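Local coordinates for protein Cel44C (Paenibacillus polymyxa, PDB 2YIH) that hydrolyses the beta-1,4-glucan backbone of xyloglucan, and probably also cellulose-type glucans, through its glycoside hydrolase family 44 catalytic module, one piece of a longer multidomain enzyme, at residues 26-31 with 407-412; 41-46 with 97-102; 308-313 with 452-457; 103-108 with 385-390. The protein carries 8 engineered substitutions. All coordinates share one frame; numbering follows the deposited sequence. Where two conformers were deposited one is given.

Contact 1: residues 26-31 with 407-412. With SO4 (sulfate ion), chain E.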
loop_
_atom_site.group_PDB
_atom_site.type_symbol
_atom_site.label_atom_id
_atom_site.label_comp_id
_atom_site.label_asym_id
_atom_site.label_seq_id
_atom_site.Cartn_x
_atom_site.Cartn_y
_atom_site.Cartn_z
ATOM N N TYR A 26 -4.020 1.741 9.027
ATOM C CA TYR A 26 -4.140 1.290 7.615
ATOM C C TYR A 26 -2.805 1.020 6.928
ATOM O O TYR A 26 -2.790 0.597 5.750
ATOM C CB TYR A 26 -4.945 2.269 6.765
ATOM C CG TYR A 26 -6.246 2.670 7.400
ATOM C CD1 TYR A 26 -7.113 1.703 7.946
ATOM C CD2 TYR A 26 -6.600 4.011 7.491
ATOM C CE1 TYR A 26 -8.300 2.102 8.581
ATOM C CE2 TYR A 26 -7.803 4.400 8.066
ATOM C CZ TYR A 26 -8.635 3.432 8.598
ATOM O OH TYR A 26 -9.810 3.827 9.206
ATOM N N ILE A 27 -1.695 1.207 7.653
ATOM C CA ILE A 27 -0.407 0.713 7.154
ATOM C C ILE A 27 -0.320 -0.821 7.199
ATOM O O ILE A 27 0.566 -1.429 6.578
ATOM C CB ILE A 27 0.798 1.371 7.820
ATOM C CG1 ILE A 27 0.855 1.040 9.320
ATOM C CG2 ILE A 27 0.770 2.880 7.562
ATOM C CD1 ILE A 27 2.027 0.243 9.705
ATOM N N TYR A 28 -1.205 -1.446 7.978
ATOM C CA TYR A 28 -1.359 -2.903 7.928
ATOM C C TYR A 28 -2.407 -3.287 6.891
ATOM O O TYR A 28 -3.581 -3.581 7.220
ATOM C CB TYR A 28 -1.725 -3.436 9.329
ATOM C CG TYR A 28 -0.788 -2.877 10.415
ATOM C CD1 TYR A 28 0.525 -3.333 10.530
ATOM C CD2 TYR A 28 -1.225 -1.893 11.302
ATOM C CE1 TYR A 28 1.424 -2.769 11.462
ATOM C CE2 TYR A 28 -0.347 -1.360 12.296
ATOM C CZ TYR A 28 0.965 -1.812 12.366
ATOM O OH TYR A 28 1.836 -1.296 13.325
ATOM N N GLY A 29 -1.993 -3.279 5.638
ATOM C CA GLY A 29 -2.967 -3.364 4.577
ATOM C C GLY A 29 -2.462 -4.233 3.468
ATOM O O GLY A 29 -1.256 -4.436 3.318
ATOM N N THR A 30 -3.384 -4.693 2.636
ATOM C CA THR A 30 -2.958 -5.553 1.544
ATOM C C THR A 30 -3.830 -5.352 0.317
ATOM O O THR A 30 -4.875 -4.685 0.380
ATOM C CB THR A 30 -2.928 -7.045 1.985
ATOM O OG1 THR A 30 -2.209 -7.819 0.991
ATOM C CG2 THR A 30 -4.378 -7.570 2.169
ATOM N N ASN A 31 -3.341 -5.890 -0.802
ATOM C CA ASN A 31 -4.123 -6.031 -2.021
ATOM C C ASN A 31 -4.753 -7.410 -2.014
ATOM O O ASN A 31 -5.864 -7.572 -1.516
ATOM C CB ASN A 31 -3.210 -5.814 -3.242
ATOM C CG ASN A 31 -2.974 -4.347 -3.493
ATOM O OD1 ASN A 31 -3.839 -3.679 -4.069
ATOM N ND2 ASN A 31 -1.844 -3.819 -3.019
ATOM N N LEU A 407 3.581 -10.809 13.033
ATOM C CA LEU A 407 4.421 -10.353 14.146
ATOM C C LEU A 407 3.924 -9.013 14.722
ATOM O O LEU A 407 3.984 -8.788 15.966
ATOM C CB LEU A 407 5.910 -10.303 13.763
ATOM C CG LEU A 407 6.862 -10.130 14.956
ATOM C CD1 LEU A 407 6.941 -11.414 15.752
ATOM C CD2 LEU A 407 8.262 -9.756 14.436
ATOM N N TYR A 408 3.408 -8.145 13.841
ATOM C CA TYR A 408 2.813 -6.868 14.273
ATOM C C TYR A 408 1.357 -6.972 14.738
ATOM O O TYR A 408 0.924 -6.161 15.577
ATOM C CB TYR A 408 2.881 -5.827 13.125
ATOM C CG TYR A 408 4.223 -5.130 13.045
ATOM C CD1 TYR A 408 5.323 -5.754 12.469
ATOM C CD2 TYR A 408 4.419 -3.894 13.658
ATOM C CE1 TYR A 408 6.550 -5.153 12.431
ATOM C CE2 TYR A 408 5.671 -3.249 13.596
ATOM C CZ TYR A 408 6.729 -3.897 13.022
ATOM O OH TYR A 408 7.981 -3.300 12.940
ATOM N N ARG A 409 0.578 -7.905 14.152
ATOM C CA ARG A 409 -0.874 -7.799 14.244
ATOM C C ARG A 409 -1.574 -9.047 14.773
ATOM O O ARG A 409 -2.756 -9.007 15.069
ATOM C CB ARG A 409 -1.476 -7.377 12.896
ATOM C CG ARG A 409 -1.000 -6.011 12.428
ATOM C CD ARG A 409 -1.773 -4.876 13.122
ATOM N NE ARG A 409 -3.188 -4.940 12.753
ATOM C CZ ARG A 409 -4.133 -4.144 13.240
ATOM N NH1 ARG A 409 -3.798 -3.167 14.102
ATOM N NH2 ARG A 409 -5.405 -4.310 12.846
ATOM N N ASN A 410 -0.832 -10.148 14.945
ATOM C CA ASN A 410 -1.437 -11.347 15.514
ATOM C C ASN A 410 -0.325 -12.240 16.027
ATOM O O ASN A 410 -0.106 -13.342 15.505
ATOM C CB ASN A 410 -2.282 -12.106 14.467
ATOM C CG ASN A 410 -2.896 -13.368 15.025
ATOM O OD1 ASN A 410 -2.987 -13.554 16.250
ATOM N ND2 ASN A 410 -3.285 -14.282 14.121
ATOM N N TYR A 411 0.424 -11.719 16.992
ATOM C CA TYR A 411 1.676 -12.370 17.364
ATOM C C TYR A 411 1.437 -13.582 18.258
ATOM O O TYR A 411 2.288 -14.483 18.360
ATOM C CB TYR A 411 2.661 -11.365 18.005
ATOM C CG TYR A 411 2.149 -10.633 19.226
ATOM C CD1 TYR A 411 2.130 -11.243 20.480
ATOM C CD2 TYR A 411 1.716 -9.312 19.137
ATOM C CE1 TYR A 411 1.685 -10.539 21.603
ATOM C CE2 TYR A 411 1.278 -8.613 20.245
ATOM C CZ TYR A 411 1.250 -9.228 21.467
ATOM O OH TYR A 411 0.818 -8.516 22.566
ATOM N N ASP A 412 0.253 -13.622 18.853
ATOM C CA ASP A 412 -0.065 -14.647 19.830
ATOM C C ASP A 412 -1.194 -15.587 19.415
ATOM O O ASP A 412 -1.647 -16.390 20.223
ATOM C CB ASP A 412 -0.371 -13.992 21.178
ATOM C CG ASP A 412 -1.596 -13.087 21.133
ATOM O OD1 ASP A 412 -2.185 -12.867 20.034
ATOM O OD2 ASP A 412 -1.976 -12.604 22.228
HETATM S S SO4 E . -7.013 -1.525 14.806
HETATM O O1 SO4 E . -7.724 -1.943 16.015
HETATM O O2 SO4 E . -5.599 -1.410 15.135
HETATM O O3 SO4 E . -7.266 -2.507 13.744
HETATM O O4 SO4 E . -7.579 -0.241 14.386
#
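Y28 and R409 have the nearest CA atoms across this contact, 8.0 Å apart: Y28 sits beside strand 29-30, and R409 is the last residue of helix 399-409. No hydrogen bond joins the two segments. R409 lays its aliphatic part over one face of the Y28 ring, CD 3.6 Å from the ring centroid and 17° off its normal, a CH-pi contact, while I27 CD1 packs on the opposite face. Bends at both chi2 and chi3 fold the R409 chain over the ring and leave the guanidinium nearly parallel to it, the planes 11° apart. Its edge then grips a sulfate ion, probably from the crystallisation liquor, through two almost straight bonds, R409 NH1 to sulfate O2 and R409 NH2 to sulfate O3, each 2.7 Å. A leucine in place of R409 would probably leave the carbonyl of N39 without its NE donor and the sulfate without its two-bond grip. Y408 crosses Y28 at about a right angle, its CB 3.8 Å from Y28 CE1, and its hydroxyl bonds the carbonyl of T374 in helix 367-382. Beyond Y408 and L407 lies V450 of strand 446-453, so this helix end is wedged between the barrel and the beta domain.

Contact 2: residues 41-46 with 97-102. With EDO (1,2-ethanediol), chain L; EDO (1,2-ethanediol), chain N.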
loop_
_atom_site.group_PDB
_atom_site.type_symbol
_atom_site.label_atom_id
_atom_site.label_comp_id
_atom_site.label_asym_id
_atom_site.label_seq_id
_atom_site.Cartn_x
_atom_site.Cartn_y
_atom_site.Cartn_z
ATOM N N ALA A 41 -5.900 -4.223 8.670
ATOM C CA ALA A 41 -6.851 -3.127 8.914
ATOM C C ALA A 41 -7.323 -2.450 7.631
ATOM O O ALA A 41 -8.238 -1.614 7.653
ATOM C CB ALA A 41 -6.227 -2.043 9.934
ATOM N N ALA A 42 -6.704 -2.798 6.507
ATOM C CA ALA A 42 -7.065 -2.135 5.245
ATOM C C ALA A 42 -6.948 -3.110 4.078
ATOM O O ALA A 42 -5.998 -3.863 3.996
ATOM C CB ALA A 42 -6.154 -0.896 4.991
ATOM N N ARG A 43 -7.922 -3.068 3.176
ATOM C CA ARG A 43 -7.901 -3.908 1.968
ATOM C C ARG A 43 -8.115 -3.032 0.749
ATOM O O ARG A 43 -8.944 -2.117 0.794
ATOM C CB ARG A 43 -8.999 -4.995 2.077
ATOM C CG ARG A 43 -8.678 -5.968 3.228
ATOM C CD ARG A 43 -9.798 -7.003 3.460
ATOM N NE ARG A 43 -9.947 -7.956 2.349
ATOM C CZ ARG A 43 -11.036 -8.055 1.594
ATOM N NH1 ARG A 43 -12.014 -7.157 1.699
ATOM N NH2 ARG A 43 -11.132 -9.022 0.703
ATOM N N ARG A 44 -7.414 -3.323 -0.356
ATOM C CA ARG A 44 -7.535 -2.532 -1.584
ATOM C C ARG A 44 -7.994 -3.451 -2.702
ATOM O O ARG A 44 -7.466 -4.548 -2.856
ATOM C CB ARG A 44 -6.169 -1.967 -1.971
ATOM C CG ARG A 44 -6.114 -1.319 -3.383
ATOM C CD ARG A 44 -4.808 -0.557 -3.494
ATOM N NE ARG A 44 -4.654 0.122 -4.798
ATOM C CZ ARG A 44 -3.968 -0.364 -5.828
ATOM N NH1 ARG A 44 -3.526 -1.633 -5.828
ATOM N NH2 ARG A 44 -3.788 0.406 -6.918
ATOM N N LEU A 45 -8.918 -2.945 -3.521
ATOM C CA LEU A 45 -9.295 -3.617 -4.768
ATOM C C LEU A 45 -8.735 -2.715 -5.885
ATOM O O LEU A 45 -9.342 -1.697 -6.241
ATOM C CB LEU A 45 -10.822 -3.759 -4.862
ATOM C CG LEU A 45 -11.316 -4.427 -6.155
ATOM C CD1 LEU A 45 -10.814 -5.862 -6.250
ATOM C CD2 LEU A 45 -12.832 -4.399 -6.205
ATOM N N GLY A 46 -7.599 -3.112 -6.417
ATOM C CA GLY A 46 -6.882 -2.251 -7.371
ATOM C C GLY A 46 -5.878 -3.023 -8.164
ATOM O O GLY A 46 -5.963 -4.232 -8.244
ATOM N N ASP A 97 -18.145 -6.657 1.396
ATOM C CA ASP A 97 -18.774 -7.496 2.441
ATOM C C ASP A 97 -17.685 -8.178 3.279
ATOM O O ASP A 97 -17.844 -8.343 4.504
ATOM C CB ASP A 97 -19.680 -8.572 1.819
ATOM C CG ASP A 97 -21.010 -8.025 1.302
ATOM O OD1 ASP A 97 -21.384 -6.850 1.554
ATOM O OD2 ASP A 97 -21.720 -8.823 0.632
ATOM N N GLN A 98 -16.635 -8.642 2.615
ATOM C CA GLN A 98 -15.510 -9.245 3.310
ATOM C C GLN A 98 -14.786 -8.222 4.202
ATOM O O GLN A 98 -14.427 -8.537 5.345
ATOM C CB GLN A 98 -14.563 -9.949 2.334
ATOM C CG GLN A 98 -13.440 -10.727 3.034
ATOM C CD GLN A 98 -13.914 -12.037 3.711
ATOM O OE1 GLN A 98 -15.112 -12.263 3.936
ATOM N NE2 GLN A 98 -12.961 -12.893 4.042
ATOM N N SER A 99 -14.606 -6.992 3.712
ATOM C CA SER A 99 -14.026 -5.947 4.565
ATOM C C SER A 99 -14.873 -5.722 5.821
ATOM O O SER A 99 -14.327 -5.518 6.918
ATOM C CB SER A 99 -13.880 -4.615 3.819
ATOM O OG SER A 99 -12.772 -4.678 2.934
ATOM N N LEU A 100 -16.193 -5.666 5.632
ATOM C CA LEU A 100 -17.105 -5.467 6.764
ATOM C C LEU A 100 -16.953 -6.592 7.801
ATOM O O LEU A 100 -16.873 -6.304 9.004
ATOM C CB LEU A 100 -18.544 -5.343 6.283
ATOM C CG LEU A 100 -18.726 -4.046 5.473
ATOM C CD1 LEU A 100 -20.197 -3.945 5.011
ATOM C CD2 LEU A 100 -18.303 -2.775 6.260
ATOM N N LYS A 101 -16.815 -7.827 7.314
ATOM C CA LYS A 101 -16.669 -9.012 8.176
ATOM C C LYS A 101 -15.347 -8.944 8.951
ATOM O O LYS A 101 -15.319 -9.243 10.157
ATOM C CB LYS A 101 -16.753 -10.293 7.317
ATOM C CG LYS A 101 -16.708 -11.646 8.079
ATOM C CD LYS A 101 -16.878 -12.846 7.094
ATOM C CE LYS A 101 -15.540 -13.502 6.779
ATOM N NZ LYS A 101 -15.698 -14.770 6.000
ATOM N N LEU A 102 -14.302 -8.437 8.295
ATOM C CA LEU A 102 -12.948 -8.440 8.846
ATOM C C LEU A 102 -12.644 -7.130 9.579
ATOM O O LEU A 102 -11.577 -7.003 10.178
ATOM C CB LEU A 102 -11.922 -8.625 7.726
ATOM C CG LEU A 102 -11.826 -9.959 6.996
ATOM C CD1 LEU A 102 -10.783 -9.873 5.858
ATOM C CD2 LEU A 102 -11.465 -11.082 7.994
HETATM C C1 EDO L . -7.622 -7.010 -8.453
HETATM O O1 EDO L . -7.049 -6.191 -9.481
HETATM C C2 EDO L . -7.054 -8.411 -8.644
HETATM O O2 EDO L . -5.660 -8.382 -8.340
HETATM C C1 EDO N . -22.540 -9.843 -3.409
HETATM O O1 EDO N . -22.294 -8.869 -2.384
HETATM C C2 EDO N . -21.918 -11.204 -3.098
HETATM O O2 EDO N . -21.683 -11.847 -4.364
#
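Q98 meets R43 through its aliphatic part: Q98 CG lies over one face of the R43 guanidinium, 3.7 Å from R43 NH2, and the bend at chi2 carries the amide away from the contact. R43 in turn has its CG anti to its own carbonyl carbon, and a later bend at chi3 brings the head group beneath Q98 CG with its edge at S99 OG. That hydroxyl, one residue on, accepts from R43 NH1, the S99 OG to R43 NH1 distance being 2.9 Å; it lies only 5° out of the guanidinium plane, though the N-H...O angle of 143° makes the bond a bent one. The same OG is hydrogen-bonded to S106 and T104, and NH1 also donates to the carbonyl of F95, so the hydroxyl and the arginine both sit in a shared polar network. This is helix-on-strand packing on the outside of the TIM barrel: helix 97-102 runs antiparallel to barrel strand 42-45, at 174°, with the short axes 9.5 Å apart. R43 points out of the barrel toward the helix, and its NE forms a salt bridge with D33, a second hold on its rotation. After K101, L102 closes the row with CD1 against R43 CD at 3.9 Å, crossing the arginine chain at about a right angle.

Contact 3: residues 308-313 with 452-457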
loop_
_atom_site.group_PDB
_atom_site.type_symbol
_atom_site.label_atom_id
_atom_site.label_comp_id
_atom_site.label_asym_id
_atom_site.label_seq_id
_atom_site.Cartn_x
_atom_site.Cartn_y
_atom_site.Cartn_z
ATOM N N ALA A 308 20.820 -7.210 0.405
ATOM C CA ALA A 308 20.333 -5.954 -0.157
ATOM C C ALA A 308 18.842 -5.821 0.125
ATOM O O ALA A 308 18.365 -4.722 0.399
ATOM C CB ALA A 308 20.625 -5.867 -1.650
ATOM N N ARG A 309 18.123 -6.948 0.136
ATOM C CA ARG A 309 16.674 -6.906 0.410
ATOM C C ARG A 309 16.451 -6.384 1.825
ATOM O O ARG A 309 15.579 -5.540 2.055
ATOM C CB ARG A 309 16.057 -8.314 0.263
ATOM C CG ARG A 309 14.557 -8.416 0.633
ATOM C CD ARG A 309 13.954 -9.780 0.206
ATOM N NE ARG A 309 14.083 -9.992 -1.241
ATOM C CZ ARG A 309 14.920 -10.849 -1.851
ATOM N NH1 ARG A 309 15.692 -11.702 -1.150
ATOM N NH2 ARG A 309 14.984 -10.852 -3.186
ATOM N N MET A 310 17.269 -6.830 2.781
ATOM C CA MET A 310 17.050 -6.379 4.167
ATOM C C MET A 310 17.490 -4.937 4.451
ATOM O O MET A 310 16.995 -4.330 5.415
ATOM C CB MET A 310 17.734 -7.331 5.157
ATOM C CG MET A 310 17.122 -8.753 5.070
ATOM S SD MET A 310 17.822 -9.913 6.287
ATOM C CE MET A 310 19.351 -10.262 5.439
ATOM N N GLN A 311 18.434 -4.414 3.653
ATOM C CA GLN A 311 18.878 -3.022 3.775
ATOM C C GLN A 311 17.960 -2.074 3.017
ATOM O O GLN A 311 17.819 -0.927 3.411
ATOM C CB GLN A 311 20.306 -2.838 3.236
ATOM C CG GLN A 311 21.373 -3.605 4.053
ATOM C CD GLN A 311 21.315 -3.279 5.564
ATOM O OE1 GLN A 311 21.120 -2.113 5.983
ATOM N NE2 GLN A 311 21.475 -4.301 6.375
ATOM N N ALA A 312 17.323 -2.564 1.958
ATOM C CA ALA A 312 16.491 -1.703 1.094
ATOM C C ALA A 312 15.432 -0.820 1.798
ATOM O O ALA A 312 15.138 0.292 1.321
ATOM C CB ALA A 312 15.830 -2.551 -0.022
ATOM N N PRO A 313 14.829 -1.301 2.903
ATOM C CA PRO A 313 13.899 -0.411 3.576
ATOM C C PRO A 313 14.519 0.927 3.996
ATOM O O PRO A 313 13.781 1.875 4.204
ATOM C CB PRO A 313 13.479 -1.233 4.804
ATOM C CG PRO A 313 13.519 -2.674 4.260
ATOM C CD PRO A 313 14.812 -2.655 3.509
ATOM N N MET A 452 14.964 -6.726 15.188
ATOM C CA MET A 452 15.423 -7.734 14.234
ATOM C C MET A 452 16.916 -7.689 14.011
ATOM O O MET A 452 17.522 -6.618 14.067
ATOM C CB MET A 452 14.670 -7.603 12.906
ATOM C CG MET A 452 14.974 -6.311 12.128
ATOM S SD MET A 452 13.533 -5.656 11.256
ATOM C CE MET A 452 12.617 -4.981 12.671
ATOM N N ASN A 453 17.495 -8.864 13.737
ATOM C CA ASN A 453 18.890 -8.990 13.333
ATOM C C ASN A 453 18.977 -9.364 11.853
ATOM O O ASN A 453 18.531 -10.464 11.454
ATOM C CB ASN A 453 19.552 -10.087 14.198
ATOM C CG ASN A 453 21.060 -10.177 13.984
ATOM O OD1 ASN A 453 21.602 -9.644 13.024
ATOM N ND2 ASN A 453 21.722 -10.935 14.850
ATOM N N LYS A 454 19.525 -8.436 11.058
ATOM C CA LYS A 454 19.669 -8.580 9.605
ATOM C C LYS A 454 20.975 -9.286 9.222
ATOM O O LYS A 454 21.206 -9.600 8.043
ATOM C CB LYS A 454 19.636 -7.200 8.934
ATOM C CG LYS A 454 18.308 -6.443 9.108
ATOM C CD LYS A 454 18.375 -5.034 8.538
ATOM C CE LYS A 454 18.931 -4.052 9.553
ATOM N NZ LYS A 454 19.128 -2.717 8.944
ATOM N N SER A 455 21.857 -9.502 10.202
ATOM C CA SER A 455 23.102 -10.236 9.908
ATOM C C SER A 455 22.793 -11.660 9.482
ATOM O O SER A 455 21.954 -12.340 10.085
ATOM C CB SER A 455 24.040 -10.299 11.112
ATOM O OG SER A 455 25.192 -11.103 10.770
ATOM N N MET A 456 23.505 -12.124 8.457
ATOM C CA MET A 456 23.320 -13.501 8.020
ATOM C C MET A 456 24.125 -14.470 8.873
ATOM O O MET A 456 23.837 -15.667 8.878
ATOM C CB MET A 456 23.702 -13.664 6.550
ATOM C CG MET A 456 22.780 -12.930 5.606
ATOM S SD MET A 456 22.998 -13.513 3.927
ATOM C CE MET A 456 22.178 -15.102 4.046
ATOM N N ASP A 457 25.098 -13.956 9.632
ATOM C CA ASP A 457 26.169 -14.762 10.258
ATOM C C ASP A 457 26.270 -14.618 11.785
ATOM O O ASP A 457 26.752 -15.522 12.485
ATOM C CB ASP A 457 27.528 -14.348 9.693
ATOM C CG ASP A 457 27.597 -14.454 8.191
ATOM O OD1 ASP A 457 27.236 -15.516 7.662
ATOM O OD2 ASP A 457 28.058 -13.486 7.543
HETATM O O HOH W 1 16.904 -2.284 6.949
#
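M310 and K454 are nearest each other across the contact, their CA atoms 6.4 Å apart, with M310 in helix 303-311 and K454 just past the end of strand 446-453. The methionine is extended through chi2 (-177°) and bends only at chi3 (-78°), which swings its methyl onto the backbone of the other segment: M310 CE lies 3.3 Å from the carbonyl O of K454. In one of its two modelled conformers M456 adds a looser apolar touch, its CG 4.3 Å from M310 CE. K454, also modelled twice, packs its CG 4.1 Å from M310 CB in the conformer described here, before the bend at chi3 (-86°) sends the ammonium toward Q311 and the carbonyl of M310. The contact joins the catalytic TIM barrel to the beta domain, and it falls where strand 446-453 gives way to a turn. That turn is shaped by its own side chains: N453 OD1 takes the backbone N of S455 at 2.8 Å in an Asx turn. In this conformer the ammonium of K454 reaches M310 through one water, which donates to M310 O at 2.6 Å and accepts from K454 NZ at 3.0 Å; NZ also donates to the carbonyl of I430. Q311, folded at chi2, lies obliquely across the lysine: its OE1, which accepts from R314 NH1, is 3.6 Å from K454 NZ without a hydrogen bond. Its NE2 donates to the carbonyl of V431.

Contact 4: residues 103-108 with 385-390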
loop_
_atom_site.group_PDB
_atom_site.type_symbol
_atom_site.label_atom_id
_atom_site.label_comp_id
_atom_site.label_asym_id
_atom_site.label_seq_id
_atom_site.Cartn_x
_atom_site.Cartn_y
_atom_site.Cartn_z
ATOM N N GLY A 103 -13.545 -6.153 9.486
ATOM C CA GLY A 103 -13.320 -4.829 10.057
ATOM C C GLY A 103 -12.244 -3.979 9.390
ATOM O O GLY A 103 -11.551 -3.187 10.057
ATOM N N THR A 104 -12.125 -4.079 8.068
ATOM C CA THR A 104 -11.069 -3.333 7.374
ATOM C C THR A 104 -11.657 -2.156 6.576
ATOM O O THR A 104 -12.835 -2.172 6.196
ATOM C CB THR A 104 -10.278 -4.231 6.392
ATOM O OG1 THR A 104 -11.180 -4.705 5.373
ATOM C CG2 THR A 104 -9.661 -5.419 7.137
ATOM N N TYR A 105 -10.841 -1.132 6.366
ATOM C CA TYR A 105 -11.111 -0.079 5.367
ATOM C C TYR A 105 -11.204 -0.747 3.996
ATOM O O TYR A 105 -10.453 -1.704 3.720
ATOM C CB TYR A 105 -9.914 0.877 5.417
ATOM C CG TYR A 105 -10.043 2.143 4.605
ATOM C CD1 TYR A 105 -9.962 2.117 3.217
ATOM C CD2 TYR A 105 -10.109 3.374 5.244
ATOM C CE1 TYR A 105 -9.994 3.298 2.472
ATOM C CE2 TYR A 105 -10.163 4.559 4.515
ATOM C CZ TYR A 105 -10.087 4.511 3.131
ATOM O OH TYR A 105 -10.145 5.681 2.423
ATOM N N SER A 106 -12.097 -0.263 3.113
ATOM C CA SER A 106 -12.057 -0.697 1.722
ATOM C C SER A 106 -11.670 0.467 0.824
ATOM O O SER A 106 -12.355 1.494 0.818
ATOM C CB SER A 106 -13.453 -1.166 1.249
ATOM O OG SER A 106 -13.794 -2.420 1.837
ATOM N N LEU A 107 -10.643 0.248 0.005
ATOM C CA LEU A 107 -10.275 1.184 -1.066
ATOM C C LEU A 107 -10.632 0.543 -2.390
ATOM O O LEU A 107 -10.111 -0.505 -2.722
ATOM C CB LEU A 107 -8.769 1.436 -1.023
ATOM C CG LEU A 107 -8.133 2.284 -2.150
ATOM C CD1 LEU A 107 -8.847 3.676 -2.272
ATOM C CD2 LEU A 107 -6.639 2.471 -1.871
ATOM N N VAL A 108 -11.558 1.160 -3.120
ATOM C CA VAL A 108 -12.089 0.615 -4.364
ATOM C C VAL A 108 -11.655 1.494 -5.568
ATOM O O VAL A 108 -11.906 2.699 -5.617
ATOM C CB VAL A 108 -13.634 0.589 -4.263
ATOM C CG1 VAL A 108 -14.285 0.189 -5.596
ATOM C CG2 VAL A 108 -14.078 -0.372 -3.115
ATOM N N VAL A 385 2.831 7.750 7.148
ATOM C CA VAL A 385 2.119 7.122 6.036
ATOM C C VAL A 385 0.731 6.701 6.483
ATOM O O VAL A 385 0.572 6.051 7.514
ATOM C CB VAL A 385 2.922 5.920 5.487
ATOM C CG1 VAL A 385 2.130 5.186 4.381
ATOM C CG2 VAL A 385 4.290 6.423 4.970
ATOM N N TYR A 386 -0.289 7.135 5.745
ATOM C CA TYR A 386 -1.664 6.864 6.122
ATOM C C TYR A 386 -2.100 5.421 5.838
ATOM O O TYR A 386 -2.841 4.821 6.615
ATOM C CB TYR A 386 -2.565 7.829 5.334
ATOM C CG TYR A 386 -4.056 7.635 5.505
ATOM C CD1 TYR A 386 -4.653 7.739 6.760
ATOM C CD2 TYR A 386 -4.886 7.494 4.395
ATOM C CE1 TYR A 386 -6.038 7.599 6.927
ATOM C CE2 TYR A 386 -6.272 7.374 4.531
ATOM C CZ TYR A 386 -6.851 7.462 5.793
ATOM O OH TYR A 386 -8.227 7.362 5.917
ATOM N N MET A 387 -1.666 4.873 4.714
ATOM C CA MET A 387 -2.186 3.581 4.275
ATOM C C MET A 387 -1.120 2.924 3.410
ATOM O O MET A 387 -0.383 3.617 2.661
ATOM C CB MET A 387 -3.507 3.744 3.503
ATOM C CG MET A 387 -4.130 2.420 3.015
ATOM S SD MET A 387 -5.757 2.795 2.299
ATOM C CE MET A 387 -6.707 3.313 3.724
ATOM N N ALA A 388 -0.998 1.596 3.524
ATOM C CA ALA A 388 -0.014 0.883 2.698
ATOM C C ALA A 388 -0.549 -0.501 2.446
ATOM O O ALA A 388 -1.054 -1.129 3.367
ATOM C CB ALA A 388 1.374 0.778 3.407
ATOM N N ASN A 389 -0.394 -0.985 1.213
ATOM C CA ASN A 389 -1.020 -2.254 0.783
ATOM C C ASN A 389 0.015 -3.113 0.027
ATOM O O ASN A 389 0.482 -2.756 -1.057
ATOM C CB ASN A 389 -2.263 -1.981 -0.116
ATOM C CG ASN A 389 -3.288 -1.113 0.564
ATOM O OD1 ASN A 389 -4.295 -1.611 1.160
ATOM N ND2 ASN A 389 -3.066 0.177 0.513
ATOM N N TYR A 390 0.448 -4.187 0.673
ATOM C CA TYR A 390 1.342 -5.163 0.036
ATOM C C TYR A 390 0.715 -5.711 -1.265
ATOM O O TYR A 390 -0.521 -5.823 -1.381
ATOM C CB TYR A 390 1.546 -6.306 1.026
ATOM C CG TYR A 390 2.304 -7.461 0.482
ATOM C CD1 TYR A 390 3.659 -7.350 0.217
ATOM C CD2 TYR A 390 1.646 -8.663 0.179
ATOM C CE1 TYR A 390 4.377 -8.422 -0.304
ATOM C CE2 TYR A 390 2.363 -9.778 -0.296
ATOM C CZ TYR A 390 3.724 -9.613 -0.574
ATOM O OH TYR A 390 4.454 -10.663 -1.066
#
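Y105 and M387 meet inside the closed eight-stranded barrel of the TIM fold, reaching across from strand 105-108 to the last strand, 387-390, with no backbone bond between them. The main interaction is methyl on ring. M387 CE stands over the centre of the Y105 ring, 3.4 Å from the centroid and only 6° off the normal, a CH-pi contact. The sulfur follows as a Met-aromatic contact, SD lying 4.6 Å from the same centroid; the methionine chain stays extended through chi1 (-179°) and chi2, then bends at chi3 to set CE down on the ring. Apolar packing continues with L107, whose CD2 is 4.3 Å from M387 SD. Polar ends converge as well: the hydroxyls of Y105 and Y386 both hydrogen-bond to the carboxylate oxygen OE1 of E227. An alanine in place of Y105 would probably leave M387 CE without its ring and E227 with one hydroxyl fewer. Y386 crosses Y105 at about a right angle, and its OH comes to 3.7 Å from Y105 CE2.

In the fold
From the N terminus, strand 9-22 joins the beta domain before contact 1 opens at 26-31, beside the first barrel strand. Strand 42-45 follows, and contact 2 closes the first, short loop by bringing helix 90-102 back onto it. The chain then enters strand 105-110, where contact 4 opens; it closes only at the eighth strand, 387-390, spanning the barrel. Contact 1 closes last of these three, when helix 399-409 returns beside the first strand, so contacts 2 and 4, in series with each other, both lie within its span. Backbone bonds between neighbouring strands link all three. Contact 3 opens at helix 303-311 and closes in the beta domain at 452-457, crossing contacts 1 and 4 along the chain and tying that domain to the barrel.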